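Local coordinates for bifunctional protein PutA (Bdellovibrio bacteriovorus, PDB 5UR2) that probably couples the two steps of proline breakdown, oxidising proline with a flavin and then glutamate semialdehyde to glutamate with NAD, at residues G622-T635 / K962-L975. Numbering follows the deposited sequence.
Sequences GELSHYIYKSRGVT and KQYMEPACVTENTL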
loop_
_atom_site.group_PDB
_atom_site.type_symbol
_atom_site.label_atom_id
_atom_site.label_comp_id
_atom_site.label_asym_id
_atom_site.label_seq_id
_atom_site.Cartn_x
_atom_site.Cartn_y
_atom_site.Cartn_z
ATOM N N GLY B 622 17.354 -10.040 -15.696
ATOM C CA GLY B 622 18.433 -9.184 -16.133
ATOM C C GLY B 622 18.361 -7.746 -15.654
ATOM O O GLY B 622 19.263 -6.965 -15.965
ATOM N N GLU B 623 17.336 -7.367 -14.904
ATOM C CA GLU B 623 17.251 -6.008 -14.379
ATOM C C GLU B 623 16.506 -6.057 -13.057
ATOM O O GLU B 623 15.329 -6.424 -13.025
ATOM C CB GLU B 623 16.549 -5.066 -15.375
ATOM C CG GLU B 623 16.525 -3.599 -14.938
ATOM C CD GLU B 623 15.830 -2.700 -15.963
ATOM O OE1 GLU B 623 16.495 -2.219 -16.911
ATOM O OE2 GLU B 623 14.606 -2.492 -15.833
ATOM N N LEU B 624 17.198 -5.711 -11.974
ATOM C CA LEU B 624 16.586 -5.565 -10.663
ATOM C C LEU B 624 16.031 -4.155 -10.530
ATOM O O LEU B 624 16.730 -3.177 -10.810
ATOM C CB LEU B 624 17.596 -5.831 -9.545
ATOM C CG LEU B 624 18.066 -7.275 -9.431
ATOM C CD1 LEU B 624 19.076 -7.420 -8.285
ATOM C CD2 LEU B 624 16.867 -8.219 -9.264
ATOM N N SER B 625 14.776 -4.052 -10.104
ATOM C CA SER B 625 14.145 -2.752 -9.945
ATOM C C SER B 625 13.334 -2.764 -8.663
ATOM O O SER B 625 12.539 -3.684 -8.442
ATOM C CB SER B 625 13.267 -2.425 -11.161
ATOM O OG SER B 625 13.091 -1.026 -11.262
ATOM N N HIS B 626 13.560 -1.774 -7.809
ATOM C CA HIS B 626 12.881 -1.711 -6.519
ATOM C C HIS B 626 12.327 -0.315 -6.256
ATOM O O HIS B 626 12.960 0.694 -6.586
ATOM C CB HIS B 626 13.799 -2.111 -5.395
ATOM C CG HIS B 626 14.213 -3.543 -5.450
ATOM N ND1 HIS B 626 15.315 -3.971 -6.157
ATOM C CD2 HIS B 626 13.665 -4.652 -4.900
ATOM C CE1 HIS B 626 15.436 -5.281 -6.031
ATOM N NE2 HIS B 626 14.447 -5.719 -5.272
ATOM N N TYR B 627 11.124 -0.284 -5.681
ATOM C CA TYR B 627 10.447 0.921 -5.231
ATOM C C TYR B 627 10.685 1.056 -3.732
ATOM O O TYR B 627 10.464 0.099 -2.974
ATOM C CB TYR B 627 8.954 0.825 -5.568
ATOM C CG TYR B 627 8.109 2.079 -5.436
ATOM C CD1 TYR B 627 8.066 3.025 -6.463
ATOM C CD2 TYR B 627 7.290 2.278 -4.332
ATOM C CE1 TYR B 627 7.268 4.146 -6.368
ATOM C CE2 TYR B 627 6.484 3.401 -4.228
ATOM C CZ TYR B 627 6.474 4.324 -5.252
ATOM O OH TYR B 627 5.674 5.441 -5.164
ATOM N N ILE B 628 11.206 2.212 -3.314
ATOM C CA ILE B 628 11.638 2.437 -1.932
ATOM C C ILE B 628 11.146 3.810 -1.485
ATOM O O ILE B 628 10.640 4.601 -2.284
ATOM C CB ILE B 628 13.180 2.352 -1.779
ATOM C CG1 ILE B 628 13.846 3.472 -2.610
ATOM C CG2 ILE B 628 13.715 0.987 -2.193
ATOM C CD1 ILE B 628 15.370 3.590 -2.441
ATOM N N TYR B 629 11.307 4.095 -0.189
ATOM C CA TYR B 629 11.004 5.405 0.369
ATOM C C TYR B 629 12.260 6.010 0.989
ATOM O O TYR B 629 13.090 5.291 1.560
ATOM C CB TYR B 629 9.880 5.327 1.411
ATOM C CG TYR B 629 8.583 4.960 0.752
ATOM C CD1 TYR B 629 7.797 5.926 0.133
ATOM C CD2 TYR B 629 8.179 3.638 0.683
ATOM C CE1 TYR B 629 6.614 5.577 -0.512
ATOM C CE2 TYR B 629 7.010 3.281 0.042
ATOM C CZ TYR B 629 6.236 4.249 -0.545
ATOM O OH TYR B 629 5.082 3.869 -1.170
ATOM N N LYS B 630 12.381 7.333 0.841
ATOM C CA LYS B 630 13.441 8.166 1.398
ATOM C C LYS B 630 12.847 9.201 2.351
ATOM O O LYS B 630 11.702 9.622 2.191
ATOM C CB LYS B 630 14.201 8.925 0.295
ATOM C CG LYS B 630 15.017 8.064 -0.702
ATOM C CD LYS B 630 15.485 8.977 -1.859
ATOM C CE LYS B 630 16.456 8.305 -2.857
ATOM N NZ LYS B 630 17.728 7.878 -2.227
ATOM N N SER B 631 13.645 9.639 3.326
ATOM C CA SER B 631 13.246 10.768 4.149
ATOM C C SER B 631 13.346 12.062 3.339
ATOM O O SER B 631 13.948 12.102 2.267
ATOM C CB SER B 631 14.116 10.844 5.398
ATOM O OG SER B 631 15.473 10.934 5.037
ATOM N N ARG B 632 12.752 13.136 3.865
ATOM C CA ARG B 632 12.732 14.435 3.177
ATOM C C ARG B 632 13.676 15.483 3.767
ATOM O O ARG B 632 14.309 16.220 3.011
ATOM C CB ARG B 632 11.307 15.014 3.153
ATOM C CG ARG B 632 10.252 14.105 2.535
ATOM C CD ARG B 632 8.935 14.844 2.197
ATOM N NE ARG B 632 9.039 15.604 0.945
ATOM C CZ ARG B 632 8.982 16.929 0.852
ATOM N NH1 ARG B 632 8.797 17.668 1.935
ATOM N NH2 ARG B 632 9.098 17.520 -0.335
ATOM N N GLY B 633 13.784 15.604 5.083
ATOM C CA GLY B 633 14.655 16.629 5.670
ATOM C C GLY B 633 14.091 17.122 6.995
ATOM O O GLY B 633 13.422 16.376 7.701
ATOM N N VAL B 634 14.350 18.396 7.303
ATOM C CA VAL B 634 13.888 18.966 8.564
ATOM C C VAL B 634 12.382 19.173 8.499
ATOM O O VAL B 634 11.862 19.761 7.541
ATOM C CB VAL B 634 14.614 20.285 8.875
ATOM C CG1 VAL B 634 13.995 20.933 10.101
ATOM C CG2 VAL B 634 16.128 20.044 9.121
ATOM N N THR B 635 11.674 18.687 9.520
ATOM C CA THR B 635 10.221 18.790 9.580
ATOM C C THR B 635 9.818 19.758 10.677
ATOM O O THR B 635 10.205 19.578 11.830
ATOM C CB THR B 635 9.596 17.417 9.829
ATOM O OG1 THR B 635 9.885 16.581 8.706
ATOM C CG2 THR B 635 8.081 17.521 10.017
ATOM N N LYS B 962 3.810 7.910 4.664
ATOM C CA LYS B 962 4.411 8.230 3.368
ATOM C C LYS B 962 4.447 9.728 3.076
ATOM O O LYS B 962 5.286 10.177 2.277
ATOM C CB LYS B 962 3.651 7.512 2.249
ATOM C CG LYS B 962 3.757 5.977 2.313
ATOM C CD LYS B 962 2.855 5.351 1.267
ATOM C CE LYS B 962 2.948 3.855 1.283
ATOM N NZ LYS B 962 2.203 3.255 0.148
ATOM N N GLN B 963 3.558 10.509 3.687
ATOM C CA GLN B 963 3.580 11.963 3.501
ATOM C C GLN B 963 4.875 12.587 4.011
ATOM O O GLN B 963 5.220 13.704 3.606
ATOM C CB GLN B 963 2.390 12.599 4.222
ATOM C CG GLN B 963 1.027 12.328 3.594
ATOM C CD GLN B 963 0.811 13.155 2.346
ATOM O OE1 GLN B 963 1.149 12.733 1.243
ATOM N NE2 GLN B 963 0.303 14.374 2.525
ATOM N N TYR B 964 5.567 11.910 4.925
ATOM C CA TYR B 964 6.836 12.369 5.465
ATOM C C TYR B 964 8.029 11.831 4.684
ATOM O O TYR B 964 9.165 11.995 5.135
ATOM C CB TYR B 964 6.956 11.960 6.942
ATOM C CG TYR B 964 5.935 12.650 7.823
ATOM C CD1 TYR B 964 4.655 12.126 7.992
ATOM C CD2 TYR B 964 6.251 13.838 8.465
ATOM C CE1 TYR B 964 3.716 12.771 8.800
ATOM C CE2 TYR B 964 5.342 14.479 9.273
ATOM C CZ TYR B 964 4.078 13.947 9.440
ATOM O OH TYR B 964 3.199 14.631 10.247
ATOM N N MET B 965 7.793 11.224 3.517
ATOM C CA MET B 965 8.831 10.547 2.751
ATOM C C MET B 965 8.682 10.910 1.280
ATOM O O MET B 965 7.720 11.571 0.880
ATOM C CB MET B 965 8.777 9.015 2.969
ATOM C CG MET B 965 9.029 8.646 4.421
ATOM S SD MET B 965 9.187 6.875 4.769
ATOM C CE MET B 965 7.644 6.268 4.126
ATOM N N GLU B 966 9.686 10.524 0.485
ATOM C CA GLU B 966 9.679 10.581 -0.965
ATOM C C GLU B 966 9.770 9.171 -1.527
ATOM O O GLU B 966 10.599 8.376 -1.070
ATOM C CB GLU B 966 10.854 11.413 -1.536
ATOM C CG GLU B 966 10.765 12.910 -1.335
ATOM C CD GLU B 966 9.668 13.526 -2.140
ATOM O OE1 GLU B 966 9.418 13.038 -3.275
ATOM O OE2 GLU B 966 9.047 14.494 -1.638
ATOM N N PRO B 967 8.962 8.844 -2.526
ATOM C CA PRO B 967 9.139 7.566 -3.220
ATOM C C PRO B 967 10.349 7.635 -4.131
ATOM O O PRO B 967 10.674 8.693 -4.680
ATOM C CB PRO B 967 7.853 7.436 -4.042
ATOM C CG PRO B 967 7.534 8.907 -4.398
ATOM C CD PRO B 967 7.942 9.705 -3.176
ATOM N N ALA B 968 11.016 6.497 -4.297
ATOM C CA ALA B 968 12.155 6.423 -5.195
ATOM C C ALA B 968 12.227 5.034 -5.822
ATOM O O ALA B 968 11.630 4.075 -5.332
ATOM C CB ALA B 968 13.466 6.752 -4.465
ATOM N N CYS B 969 12.991 4.942 -6.909
ATOM C CA CYS B 969 13.190 3.705 -7.654
ATOM C C CYS B 969 14.685 3.508 -7.896
ATOM O O CYS B 969 15.387 4.459 -8.267
ATOM C CB CYS B 969 12.436 3.725 -8.994
ATOM S SG CYS B 969 12.505 2.137 -9.870
ATOM N N VAL B 970 15.172 2.294 -7.637
ATOM C CA VAL B 970 16.558 1.899 -7.896
ATOM C C VAL B 970 16.532 0.777 -8.928
ATOM O O VAL B 970 15.909 -0.270 -8.707
ATOM C CB VAL B 970 17.284 1.439 -6.615
ATOM C CG1 VAL B 970 18.680 0.952 -6.958
ATOM C CG2 VAL B 970 17.356 2.567 -5.569
ATOM N N THR B 971 17.205 0.985 -10.048
ATOM C CA THR B 971 17.164 0.045 -11.152
ATOM C C THR B 971 18.593 -0.347 -11.476
ATOM O O THR B 971 19.443 0.525 -11.676
ATOM C CB THR B 971 16.443 0.663 -12.362
ATOM O OG1 THR B 971 15.116 1.033 -11.971
ATOM C CG2 THR B 971 16.362 -0.301 -13.532
ATOM N N GLU B 972 18.871 -1.650 -11.467
ATOM C CA GLU B 972 20.218 -2.157 -11.708
ATOM C C GLU B 972 20.215 -3.217 -12.810
ATOM O O GLU B 972 19.560 -4.261 -12.691
ATOM C CB GLU B 972 20.823 -2.707 -10.415
ATOM C CG GLU B 972 22.182 -3.370 -10.609
ATOM C CD GLU B 972 22.859 -3.750 -9.285
ATOM O OE1 GLU B 972 22.210 -3.682 -8.212
ATOM O OE2 GLU B 972 24.039 -4.136 -9.333
ATOM N N ASN B 973 20.963 -2.948 -13.873
ATOM C CA ASN B 973 21.228 -3.941 -14.903
ATOM C C ASN B 973 22.154 -5.010 -14.331
ATOM O O ASN B 973 23.265 -4.698 -13.890
ATOM C CB ASN B 973 21.863 -3.255 -16.113
ATOM C CG ASN B 973 22.299 -4.232 -17.197
ATOM O OD1 ASN B 973 21.941 -5.402 -17.180
ATOM N ND2 ASN B 973 23.042 -3.726 -18.178
ATOM N N THR B 974 21.705 -6.266 -14.323
ATOM C CA THR B 974 22.503 -7.352 -13.768
ATOM C C THR B 974 23.153 -8.228 -14.830
ATOM O O THR B 974 23.880 -9.172 -14.491
ATOM C CB THR B 974 21.639 -8.229 -12.853
ATOM O OG1 THR B 974 20.627 -8.868 -13.640
ATOM C CG2 THR B 974 21.011 -7.393 -11.749
ATOM N N LEU B 975 22.925 -7.925 -16.096
ATOM C CA LEU B 975 23.432 -8.716 -17.202
ATOM C C LEU B 975 24.832 -8.236 -17.584
ATOM O O LEU B 975 25.010 -7.060 -17.926
ATOM C CB LEU B 975 22.450 -8.587 -18.365
ATOM C CG LEU B 975 22.841 -9.080 -19.743
ATOM C CD1 LEU B 975 23.074 -10.560 -19.706
ATOM C CD2 LEU B 975 21.742 -8.719 -20.683
HETATM O O HOH W 1 17.112 -2.469 -7.414
HETATM O O HOH W 2 9.532 16.897 -3.284
#
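R632 and E966 join the two strands where a long two-stranded antiparallel arm leaves the aldehyde dehydrogenase domain. R632 can be followed atom by atom: CB faces the 962-975 segment, and CG lies 3.5 Å from Y964 O. CD passes M965 O, and a bend at chi3 (79°) swings R632 NE onto E966 OE2 at 2.8 Å, a salt bridge. OE2 accepts on its anti lone pair and lies near the guanidinium plane, although the carboxylate and guanidinium planes are 51° apart. NH2 adds a weak bond to the same oxygen and shares a water with it; NH2 also reaches V740 O, while NH1 bonds T712 O and T713 OG1, which fixes the group's rotation.

From here the strands run antiparallel, paired by backbone bonds from K630-E966 to L624-E972. On one face M965 CE touches Y629 CB at 3.6 Å, and M965 SD lies obliquely to the Y629 ring, 5.5 Å from its centroid, a Met-aromatic contact. K962 crosses the same ring with its extended chain, NZ making a weak bond to Y629 OH; D959 of the second subunit is the stronger partner of Y629, forms a salt bridge with K962 NZ and is hydrogen-bonded to Y627 OH. Beside it, P967 CB packs 3.6 Å from Y627 CZ. The other face carries A968 CB between I628 CG1 (3.8 Å) and K630 CE (3.7 Å).

Along the outer part of the arm, C969 to E972 pair in parallel with a strand of the second subunit, continuing the sheet across the dimer interface. At the base, Y964 packs on helix 646-657 and strand 742-746, while V634 bonds T712 of strand 711-717 and rests on helix 532-549.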